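Local coordinates for protein putative aminomethyltransferase (Leptospirillum rubarum, PDB 3TTG) that is a putative aminomethyltransferase that probably binds folate, as the related glycine cleavage T-protein does, at residues R163-P175 and G185-F197. Sequence-based numbering, arbitrary orientation.
Sequences RMLKNGGYVLIHP and GLQADLFIPIDQF
The imidazole of His174 is gripped on two sides by the neighbouring antiparallel strand 187-193, at one end of the pairing with strand 170-173 inside a mixed sheet of the folate-binding domain. His174 NE2 donates a hydrogen bond to Asp189 OD2 at 2.7 Å; the oxygen lies in the ring plane and is met on its syn side but from out of the carboxylate plane, and ring and carboxylate planes stand 77° apart. Over one ring face Gln187 sets its CB, a CH-pi contact 3.9 Å from the centroid. With CG turned anti to its carbonyl carbon (chi1 -60°) and the chain extended beyond, Gln187 passes the ring obliquely, and its OE1 accepts a hydrogen bond from water 2, which is also hydrogen-bonded to His174 ND1. A leucine in place of His174 would probably strand the buried Asp189 carboxylate without its proton donor and leave water 2 without its ring partner. Outside the pair, Trp92 meets the His174 ring, and Asp189 has a second, long and weak ion partner in Arg139.

Behind this end, Tyr170 with Phe191 and Leu172 with Asp189 form hydrogen-bonded pairs. On their face of the sheet, Leu172 CD1 meets Phe191 CD2 at 3.8 Å, and Phe103 packs against the same aromatic ring. The other face is apolar: Ile173 CD1 lies over Ala188 CB, where a small methyl suits the place, while Leu149 of helix 145-152 touches Ile173 and Leu190. At the far end Gly169 must lack a side chain, since a CB would clash with Phe191 O and Pro193 CD. In the type I turn just before it, Asn167 O accepts a nearly straight bond from Gln196 NE2 (2.9 Å), the donor lying 40° above the carbonyl plane.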
loop_
_atom_site.group_PDB
_atom_site.type_symbol
_atom_site.label_atom_id
_atom_site.label_comp_id
_atom_site.label_asym_id
_atom_site.label_seq_id
_atom_site.Cartn_x
_atom_site.Cartn_y
_atom_site.Cartn_z
ATOM N N ARG A 163 10.986 -1.050 -13.745
ATOM C CA ARG A 163 11.553 -1.438 -15.041
ATOM C C ARG A 163 10.572 -1.206 -16.175
ATOM O O ARG A 163 9.384 -1.471 -15.993
ATOM C CB ARG A 163 11.903 -2.939 -15.041
ATOM C CG ARG A 163 12.414 -3.587 -13.731
ATOM C CD ARG A 163 13.922 -3.774 -13.659
ATOM N NE ARG A 163 14.409 -4.644 -14.740
ATOM C CZ ARG A 163 15.686 -4.939 -14.975
ATOM N NH1 ARG A 163 16.015 -5.725 -15.994
ATOM N NH2 ARG A 163 16.647 -4.458 -14.188
HETATM N N MSE A 164 11.068 -0.788 -17.365
HETATM C CA MSE A 164 10.223 -0.735 -18.553
HETATM C C MSE A 164 10.415 -2.059 -19.265
HETATM O O MSE A 164 11.523 -2.576 -19.297
HETATM C CB MSE A 164 10.544 0.445 -19.462
HETATM C CG MSE A 164 9.450 0.682 -20.512
HETATM SE SE MSE A 164 9.786 2.233 -21.609
HETATM C CE MSE A 164 8.288 1.999 -22.811
ATOM N N LEU A 165 9.325 -2.694 -19.668
ATOM C CA LEU A 165 9.361 -3.971 -20.374
ATOM C C LEU A 165 9.737 -3.679 -21.864
ATOM O O LEU A 165 9.411 -2.607 -22.391
ATOM C CB LEU A 165 8.011 -4.706 -20.246
ATOM C CG LEU A 165 7.624 -5.114 -18.848
ATOM C CD1 LEU A 165 6.177 -5.564 -18.772
ATOM C CD2 LEU A 165 8.558 -6.188 -18.328
ATOM N N LYS A 166 10.442 -4.590 -22.508
ATOM C CA LYS A 166 10.923 -4.326 -23.891
ATOM C C LYS A 166 9.750 -4.139 -24.878
ATOM O O LYS A 166 9.820 -3.333 -25.811
ATOM C CB LYS A 166 11.906 -5.408 -24.378
ATOM C CG LYS A 166 11.402 -6.840 -24.446
ATOM C CD LYS A 166 12.369 -7.736 -25.258
ATOM C CE LYS A 166 13.775 -7.841 -24.683
ATOM N NZ LYS A 166 14.601 -8.832 -25.431
ATOM N N ASN A 167 8.658 -4.830 -24.597
ATOM C CA ASN A 167 7.405 -4.771 -25.352
ATOM C C ASN A 167 6.536 -3.526 -25.030
ATOM O O ASN A 167 5.517 -3.316 -25.682
ATOM C CB ASN A 167 6.593 -6.045 -25.034
ATOM C CG ASN A 167 6.491 -6.362 -23.543
ATOM O OD1 ASN A 167 7.369 -7.086 -22.995
ATOM N ND2 ASN A 167 5.507 -5.736 -22.835
ATOM N N GLY A 168 6.922 -2.724 -24.045
ATOM C CA GLY A 168 6.129 -1.586 -23.601
ATOM C C GLY A 168 5.528 -1.996 -22.269
ATOM O O GLY A 168 5.376 -3.183 -21.977
ATOM N N GLY A 169 5.176 -1.046 -21.468
ATOM C CA GLY A 169 4.651 -1.390 -20.149
ATOM C C GLY A 169 5.736 -1.407 -19.089
ATOM O O GLY A 169 6.905 -1.157 -19.374
ATOM N N TYR A 170 5.348 -1.636 -17.857
ATOM C CA TYR A 170 6.266 -1.447 -16.730
ATOM C C TYR A 170 6.084 -2.482 -15.653
ATOM O O TYR A 170 4.980 -2.995 -15.454
ATOM C CB TYR A 170 6.033 -0.042 -16.073
ATOM C CG TYR A 170 6.149 1.132 -17.009
ATOM C CD1 TYR A 170 7.379 1.744 -17.238
ATOM C CD2 TYR A 170 5.065 1.556 -17.767
ATOM C CE1 TYR A 170 7.513 2.783 -18.154
ATOM C CE2 TYR A 170 5.194 2.585 -18.704
ATOM C CZ TYR A 170 6.427 3.178 -18.912
ATOM O OH TYR A 170 6.591 4.187 -19.833
ATOM N N VAL A 171 7.125 -2.695 -14.863
ATOM C CA VAL A 171 6.998 -3.558 -13.697
ATOM C C VAL A 171 7.489 -2.790 -12.499
ATOM O O VAL A 171 8.599 -2.257 -12.513
ATOM C CB VAL A 171 7.725 -4.918 -13.806
ATOM C CG1 VAL A 171 7.403 -5.797 -12.593
ATOM C CG2 VAL A 171 7.326 -5.637 -15.069
ATOM N N LEU A 172 6.689 -2.782 -11.458
ATOM C CA LEU A 172 7.005 -2.226 -10.155
ATOM C C LEU A 172 7.225 -3.392 -9.206
ATOM O O LEU A 172 6.261 -4.164 -8.970
ATOM C CB LEU A 172 5.870 -1.362 -9.589
ATOM C CG LEU A 172 5.528 0.012 -10.230
ATOM C CD1 LEU A 172 5.231 -0.123 -11.714
ATOM C CD2 LEU A 172 4.318 0.625 -9.549
ATOM N N ILE A 173 8.403 -3.490 -8.590
ATOM C CA ILE A 173 8.619 -4.475 -7.533
ATOM C C ILE A 173 8.729 -3.664 -6.286
ATOM O O ILE A 173 9.653 -2.866 -6.160
ATOM C CB ILE A 173 9.796 -5.428 -7.696
ATOM C CG1 ILE A 173 9.884 -6.070 -9.077
ATOM C CG2 ILE A 173 9.763 -6.486 -6.593
ATOM C CD1 ILE A 173 8.800 -6.823 -9.482
ATOM N N HIS A 174 7.798 -3.839 -5.380
ATOM C CA HIS A 174 7.789 -3.045 -4.157
ATOM C C HIS A 174 9.018 -3.334 -3.291
ATOM O O HIS A 174 9.558 -4.459 -3.293
ATOM C CB HIS A 174 6.541 -3.367 -3.295
ATOM C CG HIS A 174 5.202 -2.993 -3.850
ATOM N ND1 HIS A 174 4.113 -2.826 -3.024
ATOM C CD2 HIS A 174 4.786 -2.867 -5.133
ATOM C CE1 HIS A 174 3.073 -2.612 -3.824
ATOM N NE2 HIS A 174 3.437 -2.607 -5.092
ATOM N N PRO A 175 9.368 -2.417 -2.396
ATOM C CA PRO A 175 10.327 -2.792 -1.331
ATOM C C PRO A 175 9.733 -3.908 -0.492
ATOM O O PRO A 175 8.502 -3.976 -0.322
ATOM C CB PRO A 175 10.488 -1.510 -0.504
ATOM C CG PRO A 175 9.464 -0.609 -0.944
ATOM C CD PRO A 175 8.857 -1.051 -2.216
ATOM N N GLY A 185 6.994 -9.427 2.435
ATOM C CA GLY A 185 7.147 -10.325 1.304
ATOM C C GLY A 185 7.121 -9.629 -0.039
ATOM O O GLY A 185 6.981 -8.402 -0.118
ATOM N N LEU A 186 7.249 -10.420 -1.111
ATOM C CA LEU A 186 7.289 -9.860 -2.447
ATOM C C LEU A 186 5.913 -9.421 -2.981
ATOM O O LEU A 186 4.898 -10.120 -2.825
ATOM C CB LEU A 186 7.910 -10.861 -3.438
ATOM C CG LEU A 186 9.395 -11.051 -3.249
ATOM C CD1 LEU A 186 9.828 -12.420 -3.801
ATOM C CD2 LEU A 186 10.184 -9.908 -3.891
ATOM N N GLN A 187 5.928 -8.290 -3.665
ATOM C CA GLN A 187 4.744 -7.721 -4.391
ATOM C C GLN A 187 5.186 -7.095 -5.673
ATOM O O GLN A 187 6.096 -6.273 -5.646
ATOM C CB GLN A 187 4.011 -6.674 -3.595
ATOM C CG GLN A 187 3.446 -7.121 -2.286
ATOM C CD GLN A 187 2.846 -5.957 -1.555
ATOM O OE1 GLN A 187 3.523 -5.262 -0.764
ATOM N NE2 GLN A 187 1.570 -5.727 -1.770
ATOM N N ALA A 188 4.644 -7.535 -6.797
ATOM C CA ALA A 188 4.958 -6.933 -8.067
ATOM C C ALA A 188 3.690 -6.510 -8.784
ATOM O O ALA A 188 2.682 -7.229 -8.761
ATOM C CB ALA A 188 5.732 -7.896 -8.935
ATOM N N ASP A 189 3.729 -5.314 -9.381
ATOM C CA ASP A 189 2.628 -4.768 -10.168
ATOM C C ASP A 189 3.065 -4.627 -11.601
ATOM O O ASP A 189 3.991 -3.874 -11.915
ATOM C CB ASP A 189 2.170 -3.441 -9.660
ATOM C CG ASP A 189 1.872 -3.429 -8.165
ATOM O OD1 ASP A 189 1.347 -4.464 -7.636
ATOM O OD2 ASP A 189 2.224 -2.442 -7.517
ATOM N N LEU A 190 2.365 -5.292 -12.464
ATOM C CA LEU A 190 2.676 -5.292 -13.878
ATOM C C LEU A 190 1.681 -4.404 -14.610
ATOM O O LEU A 190 0.499 -4.688 -14.544
ATOM C CB LEU A 190 2.592 -6.720 -14.439
ATOM C CG LEU A 190 3.604 -7.767 -14.010
ATOM C CD1 LEU A 190 3.546 -8.049 -12.518
ATOM C CD2 LEU A 190 3.336 -9.095 -14.722
ATOM N N PHE A 191 2.145 -3.376 -15.330
ATOM C CA PHE A 191 1.285 -2.509 -16.168
ATOM C C PHE A 191 1.529 -2.888 -17.589
ATOM O O PHE A 191 2.569 -2.540 -18.150
ATOM C CB PHE A 191 1.622 -1.047 -15.889
ATOM C CG PHE A 191 1.130 -0.643 -14.523
ATOM C CD1 PHE A 191 -0.096 -0.014 -14.365
ATOM C CD2 PHE A 191 1.912 -0.832 -13.411
ATOM C CE1 PHE A 191 -0.538 0.374 -13.095
ATOM C CE2 PHE A 191 1.435 -0.515 -12.143
ATOM C CZ PHE A 191 0.237 0.141 -12.009
ATOM N N ILE A 192 0.613 -3.710 -18.143
ATOM C CA ILE A 192 0.739 -4.342 -19.450
ATOM C C ILE A 192 0.014 -3.536 -20.518
ATOM O O ILE A 192 -1.150 -3.212 -20.303
ATOM C CB ILE A 192 0.154 -5.780 -19.339
ATOM C CG1 ILE A 192 0.883 -6.559 -18.195
ATOM C CG2 ILE A 192 0.274 -6.517 -20.671
ATOM C CD1 ILE A 192 2.468 -6.699 -18.373
ATOM N N PRO A 193 0.640 -3.249 -21.687
ATOM C CA PRO A 193 -0.078 -2.536 -22.736
ATOM C C PRO A 193 -1.379 -3.253 -23.090
ATOM O O PRO A 193 -1.408 -4.483 -23.192
ATOM C CB PRO A 193 0.902 -2.580 -23.911
ATOM C CG PRO A 193 2.235 -2.606 -23.261
ATOM C CD PRO A 193 2.016 -3.575 -22.136
ATOM N N ILE A 194 -2.441 -2.506 -23.268
ATOM C CA ILE A 194 -3.768 -3.076 -23.581
ATOM C C ILE A 194 -3.717 -4.204 -24.639
ATOM O O ILE A 194 -4.327 -5.266 -24.448
ATOM C CB ILE A 194 -4.739 -1.980 -24.088
ATOM C CG1 ILE A 194 -5.013 -0.862 -23.081
ATOM C CG2 ILE A 194 -6.063 -2.624 -24.475
ATOM C CD1 ILE A 194 -5.313 -1.279 -21.751
ATOM N N ASP A 195 -3.031 -3.958 -25.767
ATOM C CA ASP A 195 -3.005 -4.935 -26.853
ATOM C C ASP A 195 -2.269 -6.233 -26.485
ATOM O O ASP A 195 -2.433 -7.224 -27.199
ATOM C CB ASP A 195 -2.416 -4.327 -28.146
ATOM C CG ASP A 195 -0.910 -4.129 -28.174
ATOM O OD1 ASP A 195 -0.307 -4.385 -29.218
ATOM O OD2 ASP A 195 -0.343 -3.711 -27.146
ATOM N N GLN A 196 -1.490 -6.259 -25.387
ATOM C CA GLN A 196 -0.757 -7.467 -24.952
ATOM C C GLN A 196 -1.400 -8.173 -23.755
ATOM O O GLN A 196 -0.913 -9.237 -23.327
ATOM C CB GLN A 196 0.663 -7.060 -24.563
ATOM C CG GLN A 196 1.448 -6.613 -25.795
ATOM C CD GLN A 196 2.725 -5.944 -25.380
ATOM O OE1 GLN A 196 3.355 -6.361 -24.416
ATOM N NE2 GLN A 196 3.119 -4.881 -26.071
ATOM N N PHE A 197 -2.482 -7.581 -23.214
ATOM C CA PHE A 197 -3.147 -8.050 -22.018
ATOM C C PHE A 197 -3.640 -9.495 -22.103
ATOM O O PHE A 197 -3.295 -10.248 -21.207
ATOM C CB PHE A 197 -4.318 -7.140 -21.646
ATOM C CG PHE A 197 -5.018 -7.628 -20.402
ATOM C CD1 PHE A 197 -4.425 -7.497 -19.167
ATOM C CD2 PHE A 197 -6.221 -8.322 -20.487
ATOM C CE1 PHE A 197 -5.085 -7.913 -18.010
ATOM C CE2 PHE A 197 -6.854 -8.776 -19.343
ATOM C CZ PHE A 197 -6.270 -8.580 -18.105
HETATM O O HOH W 1 8.263 -6.779 -2.999
HETATM O O HOH W 2 3.710 -2.480 -0.235
HETATM O O HOH W 3 6.499 -5.914 -0.873
#